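Local structure of amidohydrolase (Xanthomonas campestris pv. campestris, 4DZH) at residues A[10-15]-A[56-61]; A[79-84]-A[314-319]; A[84-89]-A[121-126]; A[156-161]-A[362-367]; A[220-225]-A[258-263]. The protein is a zinc-binding amidohydrolase of the ATZ/TRZ family that probably deaminates adenosine-type nucleosides such as 5'-methylthioadenosine. One frame throughout, in Å; residues are numbered along the deposited sequence. Where two conformers were deposited one is given.

Contact 1: residues A[10-15]-A[56-61]; sequences PPEPCD and VRFAPA
Glu-12 and Phe-58 face each other, CA to CA 4.5 Å, in a short parallel pairing of strands 12-14 and 58-60 whose axes run at 36° to one another. This two-stranded parallel sheet lies at the surface, on the edge of the small beta domain that accompanies the barrel in this family. Its backbone bonds straddle Glu-12: the N-H of Glu-12 goes to Arg-57 O at 2.7 Å, and Ala-59 N returns to Glu-12 O at 2.6 Å. Further on, Ala-61 N donates to Cys-14 O at 2.9 Å. Pro-13 and Pro-60 fall between the donating residues, where the missing N-H costs the pairing no bond.

The side chain of Glu-12, extended beyond CG, runs alongside that of Arg-57. The two form a side-on salt bridge with two nitrogens, NE to OE1 and NH2 to OE2, one to each oxygen. Both oxygens lie near the guanidinium plane, yet the carboxylate is turned 54° from it, and NE meets OE1 from above the carboxylate plane. The Phe-58 ring packs against the arginine: CG of Arg-57 lies over one ring face, and CZ of Phe-58 sits 3.3 Å above the guanidinium plane. Phe-58 also packs on Ala-39, Ala-47 and Leu-49 of the adjoining strands. On the opposite face of the small sheet, Pro-11 rests against the methyl of Ala-59, a small residue that admits the proline ring. Cys-14, compact and buried, approaches Phe-58 obliquely, its SG 4.4 Å from the ring centroid and 3.9 Å from Pro-60 CB.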
# COMPACT_ATOMS: atom_id res chain seq x y z
N PRO A 10 -31.91 15.52 -33.96
CA PRO A 10 -32.51 15.06 -32.70
C PRO A 10 -31.71 13.96 -32.01
O PRO A 10 -31.39 12.92 -32.60
CB PRO A 10 -33.89 14.56 -33.13
CG PRO A 10 -34.01 14.87 -34.58
CD PRO A 10 -32.93 15.83 -34.96
N PRO A 11 -31.38 14.19 -30.72
CA PRO A 11 -30.48 13.23 -30.08
C PRO A 11 -31.06 11.81 -29.97
O PRO A 11 -32.28 11.61 -29.93
CB PRO A 11 -30.22 13.85 -28.70
CG PRO A 11 -31.39 14.79 -28.46
CD PRO A 11 -31.84 15.26 -29.82
N GLU A 12 -30.15 10.84 -29.92
CA GLU A 12 -30.45 9.41 -29.79
C GLU A 12 -30.52 9.00 -28.32
O GLU A 12 -29.69 9.39 -27.54
CB GLU A 12 -29.35 8.65 -30.54
CG GLU A 12 -28.97 7.26 -30.07
CD GLU A 12 -27.81 6.69 -30.90
OE1 GLU A 12 -27.38 7.37 -31.84
OE2 GLU A 12 -27.32 5.57 -30.61
N PRO A 13 -31.54 8.24 -27.94
CA PRO A 13 -31.70 7.92 -26.52
C PRO A 13 -30.66 6.89 -26.06
O PRO A 13 -30.29 6.00 -26.83
CB PRO A 13 -33.10 7.30 -26.45
CG PRO A 13 -33.77 7.64 -27.79
CD PRO A 13 -32.66 7.77 -28.77
N CYS A 14 -30.22 7.01 -24.82
CA CYS A 14 -29.47 5.94 -24.16
C CYS A 14 -29.82 6.07 -22.68
O CYS A 14 -30.41 7.08 -22.26
CB CYS A 14 -27.98 6.10 -24.42
SG CYS A 14 -27.18 7.53 -23.59
N ASP A 15 -29.49 5.06 -21.87
CA ASP A 15 -29.97 5.02 -20.49
C ASP A 15 -29.14 5.98 -19.63
O ASP A 15 -29.68 6.77 -18.82
CB ASP A 15 -29.77 3.61 -19.87
CG ASP A 15 -30.75 2.55 -20.40
OD1 ASP A 15 -31.70 2.89 -21.13
OD2 ASP A 15 -30.55 1.36 -20.07
N VAL A 56 -23.95 15.78 -28.41
CA VAL A 56 -24.73 16.09 -29.61
C VAL A 56 -25.46 14.83 -30.02
O VAL A 56 -26.58 14.88 -30.51
CB VAL A 56 -23.88 16.64 -30.79
CG1 VAL A 56 -23.22 17.96 -30.44
CG2 VAL A 56 -22.87 15.63 -31.30
N ARG A 57 -24.83 13.69 -29.78
CA ARG A 57 -25.35 12.41 -30.23
C ARG A 57 -26.47 11.84 -29.35
O ARG A 57 -27.44 11.26 -29.88
CB ARG A 57 -24.21 11.40 -30.39
CG ARG A 57 -24.72 9.97 -30.60
CD ARG A 57 -23.70 8.99 -31.21
NE ARG A 57 -24.29 7.66 -31.20
CZ ARG A 57 -23.62 6.51 -31.08
NH1 ARG A 57 -22.30 6.50 -30.99
NH2 ARG A 57 -24.29 5.37 -31.07
N PHE A 58 -26.37 12.01 -28.03
CA PHE A 58 -27.28 11.30 -27.13
C PHE A 58 -28.25 12.17 -26.34
O PHE A 58 -27.94 13.29 -25.96
CB PHE A 58 -26.45 10.50 -26.11
CG PHE A 58 -25.67 9.39 -26.73
CD1 PHE A 58 -26.30 8.26 -27.18
CD2 PHE A 58 -24.29 9.50 -26.88
CE1 PHE A 58 -25.59 7.23 -27.77
CE2 PHE A 58 -23.57 8.49 -27.46
CZ PHE A 58 -24.22 7.34 -27.91
N ALA A 59 -29.41 11.57 -26.06
CA ALA A 59 -30.35 12.11 -25.09
C ALA A 59 -30.44 11.10 -23.95
O ALA A 59 -31.36 10.27 -23.89
CB ALA A 59 -31.73 12.32 -25.74
N PRO A 60 -29.47 11.15 -23.03
CA PRO A 60 -29.40 10.16 -21.95
C PRO A 60 -30.56 10.31 -20.99
O PRO A 60 -30.87 11.45 -20.66
CB PRO A 60 -28.11 10.53 -21.20
CG PRO A 60 -27.33 11.42 -22.12
CD PRO A 60 -28.34 12.10 -23.01
N ALA A 61 -31.14 9.21 -20.48
CA ALA A 61 -32.20 9.33 -19.47
C ALA A 61 -31.62 9.98 -18.21
O ALA A 61 -32.30 10.73 -17.51
CB ALA A 61 -32.79 7.95 -19.14

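Contact 2: residues A[79-84]-A[314-319]; sequences HTHNPM and GTDGCA. With ZN (zinc ion), chain E; ZN (zinc ion), chain F.
His-79, His-81 and Asp-316 converge on the zinc ion of chain E, to which NE2 of His-79 binds at 2.1 Å and NE2 of His-81 at 2.0 Å. Asp-316 OD1 completes their share at 2.4 Å, lying at the edge of both imidazole rings. The aspartate also bridges: OD2, hydrogen-bonded to Ser-290 OG, binds the zinc ion of chain F at 2.0 Å, OD1 lies 2.6 Å from it, and water 3 joins the ions. An imidazole suits this place because one nitrogen binds metal while the other is held from behind: ND1 of His-79 by His-226, ND1 of His-81 by Asn-139 O. CG of His-79, anti to the backbone N (chi1 -174°), carries the ring toward the metal.

The His-X-His pair at the end of strand 69-80 and the aspartate after strand 310-313 are the metal signature of the amidohydrolase TIM barrel; His-228 also binds the chain E ion. Behind the metals, Asp-316 N bonds to His-79 O at 2.9 Å. Water 1 links His-81 N, Asn-82 OD1 and Asp-316 O; water 2 joins His-81 O to Cys-318 N. Gly-314 lets its loop lie close to His-79, where a CB would clash with His-79 N.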
# COMPACT_ATOMS: atom_id res chain seq x y z
N HIS A 79 -8.31 -13.49 -7.00
CA HIS A 79 -8.18 -14.56 -6.00
C HIS A 79 -8.65 -14.13 -4.63
O HIS A 79 -7.97 -13.39 -3.94
CB HIS A 79 -6.74 -15.04 -5.87
CG HIS A 79 -6.61 -16.24 -4.96
ND1 HIS A 79 -7.21 -17.44 -5.24
CD2 HIS A 79 -6.02 -16.39 -3.75
CE1 HIS A 79 -6.94 -18.31 -4.28
NE2 HIS A 79 -6.22 -17.70 -3.35
N THR A 80 -9.85 -14.59 -4.24
CA THR A 80 -10.37 -14.23 -2.91
C THR A 80 -10.82 -15.43 -2.08
O THR A 80 -11.19 -16.49 -2.60
CB THR A 80 -11.58 -13.26 -3.02
OG1 THR A 80 -12.60 -13.85 -3.86
CG2 THR A 80 -11.11 -11.93 -3.65
N HIS A 81 -10.81 -15.25 -0.76
CA HIS A 81 -11.48 -16.13 0.19
C HIS A 81 -12.30 -15.18 1.05
O HIS A 81 -11.94 -14.89 2.19
CB HIS A 81 -10.47 -16.90 1.07
CG HIS A 81 -9.42 -17.66 0.31
ND1 HIS A 81 -9.73 -18.73 -0.51
CD2 HIS A 81 -8.07 -17.51 0.25
CE1 HIS A 81 -8.61 -19.21 -1.04
NE2 HIS A 81 -7.60 -18.46 -0.62
N ASN A 82 -13.38 -14.67 0.47
CA ASN A 82 -13.97 -13.46 1.04
C ASN A 82 -14.63 -13.55 2.45
O ASN A 82 -14.60 -12.56 3.20
CB ASN A 82 -14.85 -12.73 -0.01
CG ASN A 82 -14.05 -11.69 -0.81
OD1 ASN A 82 -12.92 -11.27 -0.42
ND2 ASN A 82 -14.64 -11.22 -1.92
N PRO A 83 -15.16 -14.72 2.84
CA PRO A 83 -15.67 -14.81 4.22
C PRO A 83 -14.57 -14.54 5.25
O PRO A 83 -14.88 -14.23 6.39
CB PRO A 83 -16.16 -16.27 4.31
CG PRO A 83 -16.61 -16.57 2.91
CD PRO A 83 -15.53 -15.90 2.04
N MET A 84 -13.30 -14.68 4.87
CA MET A 84 -12.22 -14.39 5.80
C MET A 84 -12.08 -12.88 6.14
O MET A 84 -11.24 -12.53 6.96
CB MET A 84 -10.90 -15.02 5.34
CG MET A 84 -11.07 -16.49 4.98
SD MET A 84 -9.55 -17.37 4.55
CE MET A 84 -8.79 -17.58 6.15
N GLY A 314 -4.61 -10.65 -7.50
CA GLY A 314 -5.60 -10.94 -6.47
C GLY A 314 -5.04 -10.59 -5.09
O GLY A 314 -3.82 -10.41 -4.88
N THR A 315 -5.91 -10.52 -4.09
CA THR A 315 -5.52 -10.10 -2.75
C THR A 315 -5.32 -11.29 -1.78
O THR A 315 -4.68 -11.11 -0.74
CB THR A 315 -6.54 -9.10 -2.10
OG1 THR A 315 -7.84 -9.72 -2.06
CG2 THR A 315 -6.61 -7.75 -2.88
N ASP A 316 -5.92 -12.46 -2.08
CA ASP A 316 -6.05 -13.56 -1.12
C ASP A 316 -6.96 -13.07 -0.00
O ASP A 316 -7.70 -12.08 -0.20
CB ASP A 316 -4.64 -14.01 -0.60
CG ASP A 316 -4.55 -15.52 -0.27
OD1 ASP A 316 -5.42 -16.37 -0.58
OD2 ASP A 316 -3.46 -15.82 0.26
N GLY A 317 -6.90 -13.67 1.16
CA GLY A 317 -7.86 -13.38 2.23
C GLY A 317 -7.37 -12.37 3.26
O GLY A 317 -6.17 -12.08 3.34
N CYS A 318 -8.30 -11.85 4.09
CA CYS A 318 -8.00 -10.81 5.04
C CYS A 318 -7.28 -11.29 6.31
O CYS A 318 -7.01 -10.47 7.16
CB CYS A 318 -9.23 -9.98 5.42
SG CYS A 318 -9.85 -9.00 4.02
N ALA A 319 -6.96 -12.57 6.40
CA ALA A 319 -6.08 -13.00 7.49
C ALA A 319 -4.64 -13.04 7.00
O ALA A 319 -3.72 -13.31 7.80
CB ALA A 319 -6.50 -14.38 8.02
ZN ZN E . -5.82 -18.50 -1.48
ZN ZN F . -3.66 -17.69 0.78
O HOH W 1 -10.53 -12.51 0.23
O HOH W 2 -11.02 -11.93 3.03
O HOH W 3 -3.95 -18.70 -0.75
O HOH W 4 -1.83 -18.62 1.41

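Contact 3: residues A[84-89]-A[121-126]; sequences MTLLRG and TTLAIA
OG1 of Thr-85 lies within hydrogen-bonding reach of two carbonyls, Gly-120 O on helix 114-130 and Asn-82 O in its own turn, which must share its one proton, and Leu-123 packs beside it. OG1 touches Leu-123 CD2 at 3.5 Å and lies 3.7 Å from Leu-123 CB, the two side chains running antiparallel and overlapping along their flanks. With OG1 set between the backbone N and the carbonyl carbon (chi1 51°), the threonine turns its CG2 methyl to Ala-124, meeting CB at 3.7 Å. A threonine fits here because one branch bonds to backbone oxygen while the other packs on carbon, and alanine leaves room for that methyl.

Segment 84-89 lies in the loop between strand 69-80 and helix 96-111, its first residues continuing a 3-10 turn that begins at Asn-82 and is laid against helix 114-130. Leu-86 CD2 reaches the same CD2 of Leu-123 at 3.9 Å, and Leu-86 also touches Trp-441 of helix 431-447. Arg-88 comes near Leu-123 CD2 with NH2, at a loose 4.5 Å. Its charge is engaged elsewhere: NH2 forms a salt bridge with Glu-127, NH1 bonds to Asn-322 O, and NE donates to Gln-392 O of the second subunit.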
# COMPACT_ATOMS: atom_id res chain seq x y z
N MET A 84 -13.30 -14.68 4.87
CA MET A 84 -12.22 -14.39 5.80
C MET A 84 -12.08 -12.88 6.14
O MET A 84 -11.24 -12.53 6.96
CB MET A 84 -10.90 -15.02 5.34
CG MET A 84 -11.07 -16.49 4.98
SD MET A 84 -9.55 -17.37 4.55
CE MET A 84 -8.79 -17.58 6.15
N THR A 85 -12.90 -11.99 5.56
CA THR A 85 -12.95 -10.63 6.06
C THR A 85 -13.30 -10.67 7.55
O THR A 85 -12.81 -9.87 8.33
CB THR A 85 -14.03 -9.77 5.43
OG1 THR A 85 -15.27 -10.48 5.53
CG2 THR A 85 -13.73 -9.47 4.03
N LEU A 86 -14.14 -11.63 7.95
CA LEU A 86 -14.45 -11.79 9.39
C LEU A 86 -13.27 -12.25 10.25
O LEU A 86 -13.32 -12.17 11.47
CB LEU A 86 -15.69 -12.73 9.56
CG LEU A 86 -16.97 -12.12 8.96
CD1 LEU A 86 -18.07 -13.16 9.07
CD2 LEU A 86 -17.38 -10.82 9.65
N LEU A 87 -12.17 -12.68 9.62
CA LEU A 87 -10.98 -13.10 10.36
C LEU A 87 -9.83 -12.04 10.20
O LEU A 87 -8.65 -12.36 10.37
CB LEU A 87 -10.49 -14.47 9.89
CG LEU A 87 -11.51 -15.62 10.04
CD1 LEU A 87 -10.81 -16.97 9.93
CD2 LEU A 87 -12.20 -15.50 11.36
N ARG A 88 -10.21 -10.81 9.88
CA ARG A 88 -9.21 -9.77 9.62
C ARG A 88 -8.25 -9.59 10.77
O ARG A 88 -8.67 -9.20 11.85
CB ARG A 88 -9.94 -8.46 9.34
CG ARG A 88 -9.03 -7.37 8.74
CD ARG A 88 -9.74 -6.05 8.55
NE ARG A 88 -11.09 -6.06 7.97
CZ ARG A 88 -11.38 -6.00 6.67
NH1 ARG A 88 -10.42 -6.02 5.73
NH2 ARG A 88 -12.65 -5.89 6.30
N GLY A 89 -6.95 -9.86 10.54
CA GLY A 89 -5.92 -9.71 11.56
C GLY A 89 -6.06 -10.67 12.73
O GLY A 89 -5.60 -10.38 13.82
N THR A 121 -18.94 -12.67 3.16
CA THR A 121 -19.01 -12.30 1.75
C THR A 121 -19.63 -10.93 1.57
O THR A 121 -19.17 -10.09 0.76
CB THR A 121 -19.80 -13.35 0.96
OG1 THR A 121 -19.14 -14.62 1.10
CG2 THR A 121 -19.84 -12.99 -0.49
N THR A 122 -20.71 -10.67 2.33
CA THR A 122 -21.38 -9.40 2.25
C THR A 122 -20.48 -8.25 2.72
O THR A 122 -20.42 -7.19 2.07
CB THR A 122 -22.68 -9.44 3.08
OG1 THR A 122 -23.51 -10.48 2.59
CG2 THR A 122 -23.39 -8.12 3.01
N LEU A 123 -19.78 -8.45 3.85
CA LEU A 123 -18.77 -7.51 4.29
C LEU A 123 -17.72 -7.23 3.17
O LEU A 123 -17.41 -6.07 2.88
CB LEU A 123 -18.09 -8.06 5.55
CG LEU A 123 -17.03 -7.15 6.16
CD1 LEU A 123 -17.59 -5.73 6.40
CD2 LEU A 123 -16.55 -7.78 7.42
N ALA A 124 -17.25 -8.30 2.53
CA ALA A 124 -16.29 -8.14 1.45
C ALA A 124 -16.83 -7.33 0.27
O ALA A 124 -16.13 -6.47 -0.30
CB ALA A 124 -15.79 -9.50 0.97
N ILE A 125 -18.11 -7.57 -0.08
CA ILE A 125 -18.71 -6.85 -1.19
C ILE A 125 -18.70 -5.33 -0.91
O ILE A 125 -18.31 -4.53 -1.76
CB ILE A 125 -20.13 -7.36 -1.45
CG1 ILE A 125 -20.10 -8.76 -2.05
CG2 ILE A 125 -20.90 -6.34 -2.33
CD1 ILE A 125 -21.49 -9.43 -2.07
N ALA A 126 -19.04 -4.93 0.32
CA ALA A 126 -18.95 -3.51 0.68
C ALA A 126 -17.50 -2.98 0.54
O ALA A 126 -17.27 -1.90 -0.01
CB ALA A 126 -19.50 -3.31 2.10

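Contact 4: residues A[156-161]-A[362-367]; sequences RALVGA and RALGFG
Leu-364 begins the contact, just past helix 349-363, and sets its branched end against Leu-158 of strand 156-163. Its CG lies 3.8 Å from Leu-158 CD2 and 3.9 Å from Leu-158 CB, while Leu-158 CD2 also rests on the carbonyl, 3.7 Å from Leu-364 O. For Leu-158, chi1 of 178° swings the isobutyl group into the contact. Leucine suits both positions: the two side chains are apolar and branched, so they meet through carbon alone, with no polar atom to satisfy.

Gly-365 follows with positive phi (80°), ending the helix in a Schellman motif. That reversal is easy for glycine, as a side chain there would jam against the preceding carbonyl oxygen, and it turns the chain so that the Phe-366 side chain can reach the strand. The arrangement thus ties the end of a helix to the barrel strand 156-163, which is flanked by strands 133-139 and 194-200.

Phe-366 comes next, and its ring inserts edge-first against the strand backbone: CZ lies 3.8 Å from Ala-157 O and 4.0 Å from Leu-158 CB, and CE2 is 3.9 Å from Leu-158 N. One face of the ring has Leu-364 O above it, offset toward the rim. Obliquely to the ring comes the aliphatic part of Arg-156, CG at 4.1 Å from CE2. The arginine bends at chi3 and carries its guanidinium past the ring to a salt bridge with Asp-380.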
# COMPACT_ATOMS: atom_id res chain seq x y z
N ARG A 156 -20.28 -9.10 -9.70
CA ARG A 156 -19.85 -10.14 -10.63
C ARG A 156 -18.87 -11.12 -9.99
O ARG A 156 -17.96 -10.73 -9.25
CB ARG A 156 -19.21 -9.50 -11.86
CG ARG A 156 -19.13 -10.44 -13.08
CD ARG A 156 -18.59 -9.68 -14.28
NE ARG A 156 -19.42 -8.52 -14.58
CZ ARG A 156 -20.59 -8.59 -15.23
NH1 ARG A 156 -21.09 -9.77 -15.62
NH2 ARG A 156 -21.27 -7.48 -15.48
N ALA A 157 -19.03 -12.41 -10.29
CA ALA A 157 -18.13 -13.38 -9.68
C ALA A 157 -17.99 -14.64 -10.49
O ALA A 157 -18.97 -15.18 -11.02
CB ALA A 157 -18.64 -13.75 -8.30
N LEU A 158 -16.77 -15.15 -10.48
CA LEU A 158 -16.53 -16.57 -10.85
C LEU A 158 -16.42 -17.28 -9.51
O LEU A 158 -15.51 -16.95 -8.70
CB LEU A 158 -15.22 -16.68 -11.65
CG LEU A 158 -14.85 -18.14 -12.03
CD1 LEU A 158 -15.91 -18.80 -12.90
CD2 LEU A 158 -13.50 -18.21 -12.74
N VAL A 159 -17.36 -18.19 -9.23
CA VAL A 159 -17.47 -18.78 -7.90
C VAL A 159 -16.97 -20.20 -7.95
O VAL A 159 -17.44 -21.01 -8.76
CB VAL A 159 -18.93 -18.76 -7.40
CG1 VAL A 159 -19.05 -19.49 -6.06
CG2 VAL A 159 -19.41 -17.32 -7.26
N GLY A 160 -16.00 -20.50 -7.10
CA GLY A 160 -15.42 -21.84 -7.15
C GLY A 160 -16.07 -22.85 -6.21
O GLY A 160 -16.37 -22.53 -5.05
N ALA A 161 -16.20 -24.08 -6.70
CA ALA A 161 -16.68 -25.19 -5.90
C ALA A 161 -15.44 -25.91 -5.37
O ALA A 161 -14.66 -26.50 -6.13
CB ALA A 161 -17.53 -26.15 -6.80
N ARG A 362 -9.75 -11.99 -18.38
CA ARG A 362 -9.34 -13.15 -19.18
C ARG A 362 -9.08 -14.40 -18.34
O ARG A 362 -9.40 -15.53 -18.77
CB ARG A 362 -8.10 -12.82 -19.99
CG ARG A 362 -8.41 -11.88 -21.14
CD ARG A 362 -7.14 -11.44 -21.85
NE ARG A 362 -7.45 -10.58 -23.00
CZ ARG A 362 -6.53 -10.03 -23.79
NH1 ARG A 362 -5.24 -10.26 -23.59
NH2 ARG A 362 -6.90 -9.28 -24.82
N ALA A 363 -8.51 -14.21 -17.15
CA ALA A 363 -8.24 -15.35 -16.26
C ALA A 363 -9.53 -16.04 -15.83
O ALA A 363 -9.57 -17.25 -15.60
CB ALA A 363 -7.45 -14.89 -15.03
N LEU A 364 -10.61 -15.28 -15.70
CA LEU A 364 -11.86 -15.82 -15.18
C LEU A 364 -12.78 -16.25 -16.32
O LEU A 364 -13.86 -16.77 -16.08
CB LEU A 364 -12.59 -14.78 -14.31
CG LEU A 364 -12.14 -14.62 -12.84
CD1 LEU A 364 -10.63 -14.42 -12.72
CD2 LEU A 364 -12.87 -13.43 -12.21
N GLY A 365 -12.34 -16.06 -17.57
CA GLY A 365 -13.18 -16.39 -18.72
C GLY A 365 -14.22 -15.34 -19.06
O GLY A 365 -15.20 -15.60 -19.81
N PHE A 366 -14.02 -14.13 -18.55
CA PHE A 366 -14.94 -13.01 -18.74
C PHE A 366 -14.35 -11.95 -19.70
O PHE A 366 -14.88 -10.82 -19.83
CB PHE A 366 -15.21 -12.32 -17.39
CG PHE A 366 -15.93 -13.17 -16.37
CD1 PHE A 366 -16.68 -14.28 -16.71
CD2 PHE A 366 -15.87 -12.80 -15.01
CE1 PHE A 366 -17.34 -15.02 -15.73
CE2 PHE A 366 -16.54 -13.52 -14.04
CZ PHE A 366 -17.27 -14.65 -14.39
N GLY A 367 -13.25 -12.31 -20.37
CA GLY A 367 -12.52 -11.38 -21.21
C GLY A 367 -13.36 -10.73 -22.30
O GLY A 367 -13.09 -9.60 -22.73

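Contact 5: residues A[220-225]-A[258-263]; sequences QLDMPV and NDRLIA. With ZN (zinc ion), chain H.
Val-225 pairs with Leu-261 through two backbone bonds: Val-225 N donates to Arg-260 O at 2.8 Å, and Ile-262 N donates to Val-225 O, also at 2.8 Å. These are the first rungs of a parallel pairing between strands 225-229 and 261-265, part of the beta/alpha barrel.

The salt bridge between Arg-260 and Asp-222 lies ahead of the strands. Arg-260 extends from CG to NE; the guanidinium and carboxylate planes stand 76° apart, and Asp-222 OD1 sits at the guanidinium edge. NH1 donates to OD1 at 3.2 Å from the anti side of the carboxylate, and NH2 adds a weak second bond to the same oxygen. NH1 also gives a weak bond to Met-223 O, so one arginine spans both the aspartate and the backbone beyond it. Its long, flexible chain is what lets it reach from the turn at Asn-258, whose OD1 accepts from Arg-260 N in an Asx turn.

Apolar contact is lighter. Pro-224 CB meets Ile-262 CD1 at 4.0 Å, and Val-225 CG1 meets Leu-261 CD1 at 4.2 Å. Beta-branched valine and isoleucine suit the extended backbone here.

A zinc ion of chain H binds Leu-221 O at 2.2 Å, with His-185 and waters 5, 6 and 7 as its other ligands; water 5 also donates to Asp-222 O. Helix 208-221 ends beside it in a Schellman motif with Asp-222 at positive phi. Val-225 packs back on Val-214 and Ala-218 of that helix, Met-223 lies against strand 194-200, and Leu-261 bonds on to Ser-283 of the next barrel strand.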
# COMPACT_ATOMS: atom_id res chain seq x y z
N GLN A 220 -16.32 -31.51 -19.47
CA GLN A 220 -17.74 -31.82 -19.67
C GLN A 220 -18.70 -30.65 -19.42
O GLN A 220 -19.67 -30.45 -20.16
CB GLN A 220 -18.14 -32.99 -18.77
CG GLN A 220 -19.61 -33.38 -18.81
CD GLN A 220 -19.95 -34.49 -17.82
OE1 GLN A 220 -19.22 -35.48 -17.70
NE2 GLN A 220 -21.05 -34.32 -17.10
N LEU A 221 -18.46 -29.90 -18.35
CA LEU A 221 -19.41 -28.85 -17.95
C LEU A 221 -18.93 -27.48 -18.39
O LEU A 221 -19.61 -26.46 -18.15
CB LEU A 221 -19.62 -28.84 -16.44
CG LEU A 221 -20.02 -30.18 -15.83
CD1 LEU A 221 -19.92 -30.10 -14.32
CD2 LEU A 221 -21.44 -30.59 -16.27
N ASP A 222 -17.75 -27.43 -19.01
CA ASP A 222 -17.17 -26.18 -19.50
C ASP A 222 -16.95 -25.16 -18.37
O ASP A 222 -17.58 -24.08 -18.32
CB ASP A 222 -18.03 -25.59 -20.63
CG ASP A 222 -17.34 -24.42 -21.32
OD1 ASP A 222 -16.09 -24.40 -21.36
OD2 ASP A 222 -18.07 -23.52 -21.83
N MET A 223 -16.05 -25.54 -17.46
CA MET A 223 -15.69 -24.73 -16.29
C MET A 223 -14.16 -24.52 -16.18
O MET A 223 -13.37 -25.39 -16.50
CB MET A 223 -16.25 -25.36 -15.00
CG MET A 223 -17.77 -25.35 -14.84
SD MET A 223 -18.26 -26.65 -13.68
CE MET A 223 -17.77 -25.84 -12.15
N PRO A 224 -13.73 -23.34 -15.70
CA PRO A 224 -12.30 -23.17 -15.38
C PRO A 224 -11.90 -23.98 -14.14
O PRO A 224 -12.79 -24.47 -13.43
CB PRO A 224 -12.20 -21.67 -15.09
CG PRO A 224 -13.38 -21.07 -15.77
CD PRO A 224 -14.47 -22.07 -15.63
N VAL A 225 -10.59 -24.13 -13.92
CA VAL A 225 -10.04 -24.83 -12.75
C VAL A 225 -9.18 -23.83 -11.96
O VAL A 225 -8.18 -23.38 -12.44
CB VAL A 225 -9.20 -26.05 -13.21
CG1 VAL A 225 -8.58 -26.75 -12.02
CG2 VAL A 225 -10.07 -27.01 -14.02
N ASN A 258 -3.51 -26.37 -18.88
CA ASN A 258 -4.17 -26.11 -20.16
C ASN A 258 -4.88 -24.75 -20.11
O ASN A 258 -4.70 -24.02 -19.15
CB ASN A 258 -5.14 -27.24 -20.51
CG ASN A 258 -6.14 -27.52 -19.41
OD1 ASN A 258 -6.33 -26.69 -18.53
ND2 ASN A 258 -6.79 -28.66 -19.46
N ASP A 259 -5.70 -24.43 -21.12
CA ASP A 259 -6.37 -23.12 -21.15
C ASP A 259 -7.58 -22.99 -20.22
O ASP A 259 -8.35 -22.03 -20.35
CB ASP A 259 -6.74 -22.68 -22.57
CG ASP A 259 -7.69 -23.64 -23.27
OD1 ASP A 259 -8.23 -24.57 -22.62
OD2 ASP A 259 -7.91 -23.45 -24.49
N ARG A 260 -7.74 -23.95 -19.31
CA ARG A 260 -8.74 -23.83 -18.24
C ARG A 260 -8.12 -23.48 -16.88
O ARG A 260 -8.85 -23.18 -15.94
CB ARG A 260 -9.51 -25.12 -18.06
CG ARG A 260 -10.37 -25.53 -19.23
CD ARG A 260 -11.23 -26.75 -18.89
NE ARG A 260 -12.07 -27.14 -20.02
CZ ARG A 260 -13.16 -26.47 -20.40
NH1 ARG A 260 -13.55 -25.38 -19.73
NH2 ARG A 260 -13.88 -26.90 -21.44
N LEU A 261 -6.80 -23.57 -16.76
CA LEU A 261 -6.14 -23.47 -15.46
C LEU A 261 -5.88 -22.05 -15.03
O LEU A 261 -5.21 -21.29 -15.73
CB LEU A 261 -4.81 -24.22 -15.44
CG LEU A 261 -4.04 -24.30 -14.10
CD1 LEU A 261 -4.89 -24.95 -12.97
CD2 LEU A 261 -2.68 -25.02 -14.24
N ILE A 262 -6.39 -21.70 -13.85
CA ILE A 262 -6.03 -20.46 -13.19
C ILE A 262 -5.09 -20.81 -12.05
O ILE A 262 -5.53 -21.36 -11.02
CB ILE A 262 -7.29 -19.76 -12.62
CG1 ILE A 262 -8.40 -19.66 -13.67
CG2 ILE A 262 -6.91 -18.40 -12.03
CD1 ILE A 262 -9.79 -19.24 -13.10
N ALA A 263 -3.79 -20.54 -12.21
CA ALA A 263 -2.79 -20.99 -11.25
C ALA A 263 -2.45 -19.85 -10.31
O ALA A 263 -1.87 -18.84 -10.71
CB ALA A 263 -1.52 -21.43 -12.00
ZN ZN H . -21.60 -25.56 -18.28
O HOH W 5 -20.40 -23.78 -18.02
O HOH W 6 -22.92 -23.99 -18.73
O HOH W 7 -22.38 -27.17 -19.58

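In the fold
From the N terminus, contact 1 closes first, joining strands 12-14 and 58-60 at the edge of the beta domain, about 27 Å at nearest atoms from contact 2. Contact 2 opens at residue 79 and closes only at 319, joining the end of strand 69-80 to the loop after strand 310-313. Within that span contact 3 ties the loop after strand 69-80 to helix 114-130; it shares Met-84 with contact 2. Contact 4, joining strand 156-163 to the end of helix 349-363, opens inside contact 2 and closes beyond it, so the two cross. Contact 5 lies within both spans, joins the chain after helix 208-221 to strand 261-265, and meets contact 4 where Ile-262 packs on Leu-158 and Ala-363.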